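Local coordinates for VWFA domain-containing protein (Alicyclobacillus acidocaldarius subsp. acidocaldarius, PDB 3RAG) that is of unknown function but has a von Willebrand factor type A fold and binds a sodium ion, which suggests metal-dependent binding of a partner, at residues Val138-Thr143 / Ser175-Pro180; Val28-Arg33 / Pro216-Ala221; Arg6-Arg11 / Asp131-His136. All coordinates share one frame; numbering follows the deposited sequence.

Overall arrangement
From the N terminus, Arg6-Arg11 leads into strand 10-17 and pairs with Asp131-His136 in interaction 3, closing a loop of 119 residues that brings two central strands of the sheet together. Val28-Arg33, on helix 27-36, lies inside that loop but finds its partner on helix 214-232 beyond it, so interaction 2 closes a loop of 182 residues and crosses interaction 3. Interaction 1, further along strand 135-142, closes the beta-alpha-beta unit through helix 151-165 and is nested within the loop of interaction 2. These two meet directly: Ala217 and Ala221 of helix 214-232 pack on Phe179, Ile177, Val138 and Cys140. Interactions 1 and 3 lie on opposite sides of the chain's centre, about 22 Å apart between centres.

Interaction 1: residues Val138-Thr143 / Ser175-Pro180; sequences VVCLDT and SVIAFP
Phe179 reaches across from its own strand to lie against the chain of Leu141 and Asp142. With chi1 at 62°, CB carries CG into the position between the backbone N and the carbonyl carbon, which swings the ring over the neighbouring strand. CG lies near Leu141 O, and CD2 comes to 3.5 Å from that oxygen. CE2 is 3.3 Å from Asp142 N, while CE1 and the tip, CZ, sit against Asp142 CA and CB. One face receives Asp142 CA, 3.7 Å from the ring centroid and 17° off the normal, a CH-pi contact; Cys140 O stands near the ring plane at the edge. Outside the pair, Thr214 and Ala217 of helix 214-232 and Val15 of strand 10-17 also touch this side chain.

Beneath it runs a parallel ladder, five bridges from Val138-Ser175 to Asp142-Phe179, its alternating bonds exemplified by Leu141 N to Ile177 O at 2.7 Å. These are the two strands of a beta-alpha-beta unit joined through helix 151-165, in the alpha/beta arrangement of a von Willebrand A domain. Asp142 opens a DxSxS sequence, as in the metal-ion-dependent adhesion site of that family. Asp18, Ser144 and Ser146 bind sodium; the Asp142 side chain stands behind them, about 4 Å from the ion, its OD1 positioning Ser144 OG and its OD2 bonding Thr17 OG1 and Asp18 N.

On the Phe179 side of the sheet, Cys140 SG rests 3.6 Å from Ile177 CD1. On the reverse side, Leu141 CD1 meets Val176 CG1 at 3.7 Å. Just past the end of strand 138-142, Thr143 N donates to Phe179 O at 2.7 Å from above the carbonyl plane.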
# COMPACT_ATOMS: atom_id res chain seq x y z
N VAL A 138 -0.62 -0.85 5.29
CA VAL A 138 -1.00 0.41 5.91
C VAL A 138 -1.52 1.31 4.81
O VAL A 138 -0.83 1.56 3.82
CB VAL A 138 0.20 1.11 6.58
CG1 VAL A 138 -0.26 2.44 7.17
CG2 VAL A 138 0.77 0.21 7.68
N VAL A 139 -2.75 1.79 4.98
CA VAL A 139 -3.33 2.71 4.01
C VAL A 139 -3.12 4.13 4.57
O VAL A 139 -3.57 4.41 5.70
CB VAL A 139 -4.84 2.43 3.84
CG1 VAL A 139 -5.43 3.40 2.84
CG2 VAL A 139 -5.07 0.96 3.38
N CYS A 140 -2.42 5.00 3.82
CA CYS A 140 -2.12 6.38 4.25
C CYS A 140 -3.02 7.29 3.47
O CYS A 140 -2.91 7.35 2.25
CB CYS A 140 -0.68 6.79 3.92
SG CYS A 140 0.54 5.76 4.70
N LEU A 141 -3.92 7.99 4.16
CA LEU A 141 -4.94 8.80 3.51
C LEU A 141 -4.66 10.28 3.71
O LEU A 141 -4.61 10.79 4.85
CB LEU A 141 -6.33 8.45 4.09
CG LEU A 141 -6.71 6.98 3.97
CD1 LEU A 141 -8.09 6.73 4.58
CD2 LEU A 141 -6.73 6.64 2.45
N ASP A 142 -4.50 10.96 2.59
CA ASP A 142 -4.30 12.41 2.52
C ASP A 142 -5.58 13.04 3.02
O ASP A 142 -6.66 12.69 2.54
CB ASP A 142 -4.10 12.72 1.03
CG ASP A 142 -3.76 14.17 0.73
OD1 ASP A 142 -4.06 15.09 1.52
OD2 ASP A 142 -3.21 14.38 -0.39
N THR A 143 -5.48 13.93 4.01
CA THR A 143 -6.64 14.66 4.49
C THR A 143 -6.36 16.15 4.48
O THR A 143 -6.87 16.89 5.30
CB THR A 143 -7.10 14.20 5.91
OG1 THR A 143 -6.09 14.49 6.89
CG2 THR A 143 -7.43 12.72 5.92
N SER A 175 -3.91 -1.35 8.73
CA SER A 175 -3.94 -0.18 9.61
C SER A 175 -4.19 1.03 8.71
O SER A 175 -3.86 1.00 7.52
CB SER A 175 -2.58 -0.03 10.31
OG SER A 175 -2.52 1.17 11.06
N VAL A 176 -4.78 2.08 9.27
CA VAL A 176 -5.04 3.27 8.47
C VAL A 176 -4.45 4.48 9.19
O VAL A 176 -4.59 4.64 10.41
CB VAL A 176 -6.57 3.48 8.28
CG1 VAL A 176 -6.85 4.78 7.52
CG2 VAL A 176 -7.22 2.24 7.62
N ILE A 177 -3.75 5.31 8.43
CA ILE A 177 -3.35 6.58 8.98
C ILE A 177 -3.78 7.70 8.06
O ILE A 177 -3.97 7.50 6.86
CB ILE A 177 -1.84 6.67 9.24
CG1 ILE A 177 -1.05 6.62 7.97
CG2 ILE A 177 -1.36 5.55 10.15
CD1 ILE A 177 0.45 6.53 8.26
N ALA A 178 -3.95 8.88 8.65
CA ALA A 178 -4.28 10.09 7.93
C ALA A 178 -3.11 11.07 8.04
O ALA A 178 -2.41 11.10 9.04
CB ALA A 178 -5.52 10.74 8.54
N PHE A 179 -2.92 11.88 7.00
CA PHE A 179 -1.93 12.93 7.02
C PHE A 179 -2.53 14.15 6.35
O PHE A 179 -3.07 14.06 5.25
CB PHE A 179 -0.60 12.50 6.36
CG PHE A 179 -0.70 12.14 4.89
CD1 PHE A 179 -0.28 13.04 3.92
CD2 PHE A 179 -1.18 10.89 4.49
CE1 PHE A 179 -0.33 12.72 2.57
CE2 PHE A 179 -1.24 10.54 3.11
CZ PHE A 179 -0.82 11.46 2.15
N PRO A 180 -2.46 15.31 7.01
CA PRO A 180 -1.78 15.57 8.29
C PRO A 180 -2.58 15.08 9.52
O PRO A 180 -3.66 14.51 9.37
CB PRO A 180 -1.70 17.10 8.32
CG PRO A 180 -2.90 17.55 7.54
CD PRO A 180 -3.10 16.52 6.46

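Interaction 2: residues Val28-Arg33 / Pro216-Ala221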
# COMPACT_ATOMS: atom_id res chain seq x y z
N VAL A 28 9.87 10.84 -1.25
CA VAL A 28 10.59 9.91 -2.11
C VAL A 28 11.65 9.16 -1.29
O VAL A 28 11.82 7.95 -1.41
CB VAL A 28 11.18 10.62 -3.34
CG1 VAL A 28 11.98 9.60 -4.21
CG2 VAL A 28 10.04 11.24 -4.14
N GLU A 29 12.36 9.89 -0.45
CA GLU A 29 13.35 9.29 0.43
C GLU A 29 12.70 8.36 1.46
O GLU A 29 13.25 7.31 1.80
CB GLU A 29 14.13 10.40 1.14
CG GLU A 29 15.60 10.18 1.16
CD GLU A 29 16.13 9.87 -0.22
OE1 GLU A 29 16.84 8.85 -0.35
OE2 GLU A 29 15.82 10.63 -1.16
N ALA A 30 11.53 8.75 1.97
CA ALA A 30 10.79 7.91 2.91
C ALA A 30 10.45 6.57 2.27
O ALA A 30 10.57 5.51 2.89
CB ALA A 30 9.51 8.62 3.40
N ALA A 31 10.02 6.61 1.00
CA ALA A 31 9.66 5.38 0.31
C ALA A 31 10.91 4.54 0.07
O ALA A 31 10.86 3.31 0.16
CB ALA A 31 8.98 5.69 -1.03
N ARG A 32 12.01 5.19 -0.27
CA ARG A 32 13.27 4.47 -0.50
C ARG A 32 13.70 3.75 0.79
O ARG A 32 14.09 2.58 0.76
CB ARG A 32 14.35 5.45 -0.99
CG ARG A 32 15.62 4.79 -1.51
CD ARG A 32 16.55 5.85 -2.13
NE ARG A 32 16.00 6.33 -3.39
CZ ARG A 32 15.77 7.60 -3.68
NH1 ARG A 32 15.26 7.93 -4.87
NH2 ARG A 32 16.06 8.56 -2.81
N ARG A 33 13.60 4.44 1.93
CA ARG A 33 13.84 3.80 3.23
C ARG A 33 12.93 2.60 3.48
O ARG A 33 13.39 1.54 3.90
CB ARG A 33 13.62 4.79 4.39
CG ARG A 33 14.73 5.80 4.56
CD ARG A 33 14.57 6.59 5.87
NE ARG A 33 13.45 7.52 5.87
CZ ARG A 33 13.48 8.75 5.33
NH1 ARG A 33 14.58 9.19 4.72
NH2 ARG A 33 12.42 9.54 5.40
N PRO A 216 6.39 12.22 6.25
CA PRO A 216 6.13 11.67 7.59
C PRO A 216 5.06 10.57 7.57
O PRO A 216 5.16 9.61 8.31
CB PRO A 216 5.65 12.90 8.37
CG PRO A 216 6.41 14.03 7.71
CD PRO A 216 6.36 13.69 6.25
N ALA A 217 4.06 10.68 6.69
CA ALA A 217 3.07 9.60 6.58
C ALA A 217 3.69 8.25 6.21
O ALA A 217 3.41 7.22 6.84
CB ALA A 217 1.99 9.96 5.56
N ILE A 218 4.51 8.26 5.17
CA ILE A 218 5.18 7.03 4.75
C ILE A 218 6.09 6.48 5.86
O ILE A 218 6.12 5.28 6.11
CB ILE A 218 5.96 7.25 3.43
CG1 ILE A 218 4.96 7.52 2.30
CG2 ILE A 218 6.79 6.00 3.08
CD1 ILE A 218 5.61 7.92 0.97
N ASP A 219 6.86 7.35 6.50
CA ASP A 219 7.72 6.91 7.61
C ASP A 219 6.89 6.30 8.76
O ASP A 219 7.25 5.27 9.33
CB ASP A 219 8.52 8.10 8.15
CG ASP A 219 9.72 8.45 7.24
OD1 ASP A 219 10.35 7.52 6.65
OD2 ASP A 219 10.04 9.65 7.14
N HIS A 220 5.78 6.94 9.10
CA HIS A 220 4.90 6.38 10.13
C HIS A 220 4.39 5.00 9.72
O HIS A 220 4.42 4.04 10.50
CB HIS A 220 3.75 7.36 10.42
CG HIS A 220 2.89 6.96 11.58
ND1 HIS A 220 1.76 7.67 11.94
CD2 HIS A 220 2.99 5.93 12.46
CE1 HIS A 220 1.20 7.10 13.00
NE2 HIS A 220 1.92 6.03 13.32
N ALA A 221 3.94 4.88 8.48
CA ALA A 221 3.46 3.61 7.96
C ALA A 221 4.54 2.51 8.04
O ALA A 221 4.26 1.39 8.45
CB ALA A 221 2.99 3.78 6.50
O HOH W 1 10.19 5.02 5.57
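Arg33 and Asp219 form a side-on salt bridge between two helices. Arg33 NE donates to Asp219 OD1 at 3.2 Å, and Arg33 NH2 donates to Asp219 OD2 at 3.0 Å, entering on the syn lone pair. NH2 also makes a weak bond to OD1. Both oxygens lie close to the guanidinium plane, yet the two flat groups are turned 32° against each other, so the grip is twisted rather than coplanar. The arginine chain bends at chi3 (-70°), which folds the guanidinium back until one face lies over Ala30 CA and presents NE and NH2 to the carboxylate.

A water extends the network: it donates to Asp219 OD1 at 2.7 Å and to Ala30 O at 2.8 Å, linking the carboxylate to the backbone of the facing helix.

Below this polar layer, Ala30 CB touches Asp219 OD1 at 3.5 Å and Ile218 CG2 at 3.8 Å, and the same isoleucine methyl reaches Ala31 N. The small alanine accompanies a close approach, 8.4 Å between nearly parallel axes (15°). Ile218 also packs on Ile63 of helix 58-66 and on Ile13 and Val15 of strand 10-17, so through this one side chain helix 214-232 meets two helices and the sheet.

With both carboxylate oxygens engaged by one guanidinium and OD1 holding a water as well, the Asp219 charge is paired locally, which would be expected to favour its ionised form.

Interaction 3: residues Arg6-Arg11 / Asp131-His136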
# COMPACT_ATOMS: atom_id res chain seq x y z
N ARG A 6 4.84 -18.95 5.27
CA ARG A 6 4.92 -18.22 6.53
C ARG A 6 5.99 -17.14 6.44
O ARG A 6 5.86 -16.07 7.03
CB ARG A 6 5.19 -19.18 7.70
CG ARG A 6 4.05 -20.17 7.96
CD ARG A 6 4.19 -20.87 9.33
NE ARG A 6 3.02 -21.69 9.66
CZ ARG A 6 2.73 -22.14 10.88
NH1 ARG A 6 3.52 -21.85 11.91
NH2 ARG A 6 1.65 -22.89 11.08
N GLU A 7 7.03 -17.40 5.67
CA GLU A 7 8.14 -16.47 5.57
C GLU A 7 7.89 -15.35 4.55
O GLU A 7 8.53 -14.31 4.62
CB GLU A 7 9.41 -17.24 5.21
CG GLU A 7 10.72 -16.49 5.41
CD GLU A 7 11.93 -17.42 5.37
OE1 GLU A 7 11.74 -18.65 5.40
OE2 GLU A 7 13.08 -16.91 5.30
N ALA A 8 6.98 -15.58 3.61
CA ALA A 8 6.83 -14.65 2.49
C ALA A 8 5.77 -13.57 2.75
O ALA A 8 5.12 -13.10 1.82
CB ALA A 8 6.54 -15.41 1.18
N THR A 9 5.63 -13.17 4.01
CA THR A 9 4.66 -12.12 4.38
C THR A 9 4.81 -10.88 3.50
O THR A 9 5.93 -10.42 3.27
CB THR A 9 4.80 -11.73 5.86
OG1 THR A 9 4.49 -12.87 6.66
CG2 THR A 9 3.86 -10.56 6.23
N ILE A 10 3.69 -10.36 3.00
CA ILE A 10 3.73 -9.20 2.12
C ILE A 10 3.48 -7.94 2.96
O ILE A 10 2.64 -7.95 3.85
CB ILE A 10 2.67 -9.33 1.01
CG1 ILE A 10 3.02 -10.49 0.08
CG2 ILE A 10 2.55 -8.03 0.21
CD1 ILE A 10 4.19 -10.21 -0.89
N ARG A 11 4.26 -6.89 2.71
CA ARG A 11 4.16 -5.64 3.47
C ARG A 11 4.05 -4.46 2.51
O ARG A 11 4.95 -4.23 1.71
CB ARG A 11 5.40 -5.48 4.33
CG ARG A 11 5.53 -6.57 5.38
CD ARG A 11 6.80 -6.41 6.22
NE ARG A 11 6.83 -7.44 7.26
CZ ARG A 11 7.42 -8.62 7.10
NH1 ARG A 11 8.05 -8.88 5.96
NH2 ARG A 11 7.40 -9.52 8.06
N ASP A 131 -2.70 -16.11 -2.37
CA ASP A 131 -3.89 -16.31 -1.54
C ASP A 131 -3.58 -16.55 -0.07
O ASP A 131 -4.38 -16.19 0.80
CB ASP A 131 -4.71 -17.51 -2.08
CG ASP A 131 -5.94 -17.79 -1.23
OD1 ASP A 131 -6.84 -16.93 -1.16
OD2 ASP A 131 -6.01 -18.88 -0.62
N GLU A 132 -2.43 -17.15 0.21
CA GLU A 132 -2.15 -17.74 1.53
C GLU A 132 -1.18 -17.00 2.43
O GLU A 132 -1.23 -17.18 3.65
CB GLU A 132 -1.70 -19.21 1.37
CG GLU A 132 -2.78 -20.09 0.87
CD GLU A 132 -2.32 -21.54 0.70
OE1 GLU A 132 -1.15 -21.83 1.03
OE2 GLU A 132 -3.13 -22.36 0.24
N VAL A 133 -0.31 -16.16 1.87
CA VAL A 133 0.62 -15.43 2.74
C VAL A 133 -0.14 -14.40 3.57
O VAL A 133 -1.24 -13.97 3.21
CB VAL A 133 1.78 -14.73 1.95
CG1 VAL A 133 2.59 -15.74 1.11
CG2 VAL A 133 1.27 -13.56 1.07
N ALA A 134 0.45 -14.01 4.69
CA ALA A 134 -0.07 -12.89 5.46
C ALA A 134 0.13 -11.62 4.63
O ALA A 134 1.10 -11.50 3.89
CB ALA A 134 0.62 -12.79 6.84
N LEU A 135 -0.81 -10.69 4.74
CA LEU A 135 -0.71 -9.42 4.04
C LEU A 135 -0.79 -8.34 5.09
O LEU A 135 -1.80 -8.24 5.81
CB LEU A 135 -1.85 -9.26 3.04
CG LEU A 135 -2.01 -7.87 2.42
CD1 LEU A 135 -0.71 -7.43 1.77
CD2 LEU A 135 -3.16 -7.88 1.42
N HIS A 136 0.26 -7.54 5.21
CA HIS A 136 0.25 -6.42 6.18
C HIS A 136 0.23 -5.15 5.35
O HIS A 136 1.11 -4.94 4.54
CB HIS A 136 1.50 -6.42 7.05
CG HIS A 136 1.61 -7.62 7.93
ND1 HIS A 136 2.75 -7.90 8.67
CD2 HIS A 136 0.74 -8.62 8.20
CE1 HIS A 136 2.57 -9.01 9.35
NE2 HIS A 136 1.35 -9.47 9.09
O HOH W 2 2.99 -15.21 5.47
O HOH W 3 4.95 -6.26 8.82
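Thr9 and Ile10 meet Ala134, Leu135 and His136 where two parallel strands begin. The backbone bonds come first: Ile10 N donates to Ala134 O at 3.0 Å, almost straight at 174°, and His136 N donates to Ile10 O at 2.8 Å. Bridges Ile10-Leu135 and Arg11-His136 fix the parallel register. Each strand follows closely on a helix whose geometry is left at Ala8 and at Val133.

Two waters supply further polar links, one between side chains and one between Thr9 and backbone atoms. The first accepts from Arg11 NE at 2.7 Å and also bonds His136 ND1 at 2.7 Å; it lies in the plane of both flat groups, at their edges, and joins them although NE and ND1 do not touch. The second accepts from Ala134 N at 2.9 Å and bonds Thr9 OG1, with a weak further bond to Arg6 O.

A methyl group covers one face of the histidine ring. The Thr9 torsion (chi1 -64°) sets OG1 beside the backbone N and sends CG2 over the imidazole, 3.8 Å from its centroid and 13° off the normal, a CH-pi contact. The same methyl lies over the centre of the Arg11 guanidinium. Were the imidazole of His136 cut back to an alanine, the Thr9 methyl would probably lose the face it rests on and the bridging water its ND1 partner.

Apolar packing takes the other side of the sheet: Ile10 CG1 meets Val133 CG2 at 3.7 Å, and Ile10 CG2 meets Leu135 CD1 at 3.7 Å.

Helix 79-106 packs on this apolar side, with Met91 touching both Ile10 and Leu135. On the other, helix 214-232 brings Leu225 against His136 and His228 edge-to-face with its ring. Within the sheet, strand 172-179 lies beside 135-142, Leu172 touching Leu135 and Ala173 touching His136.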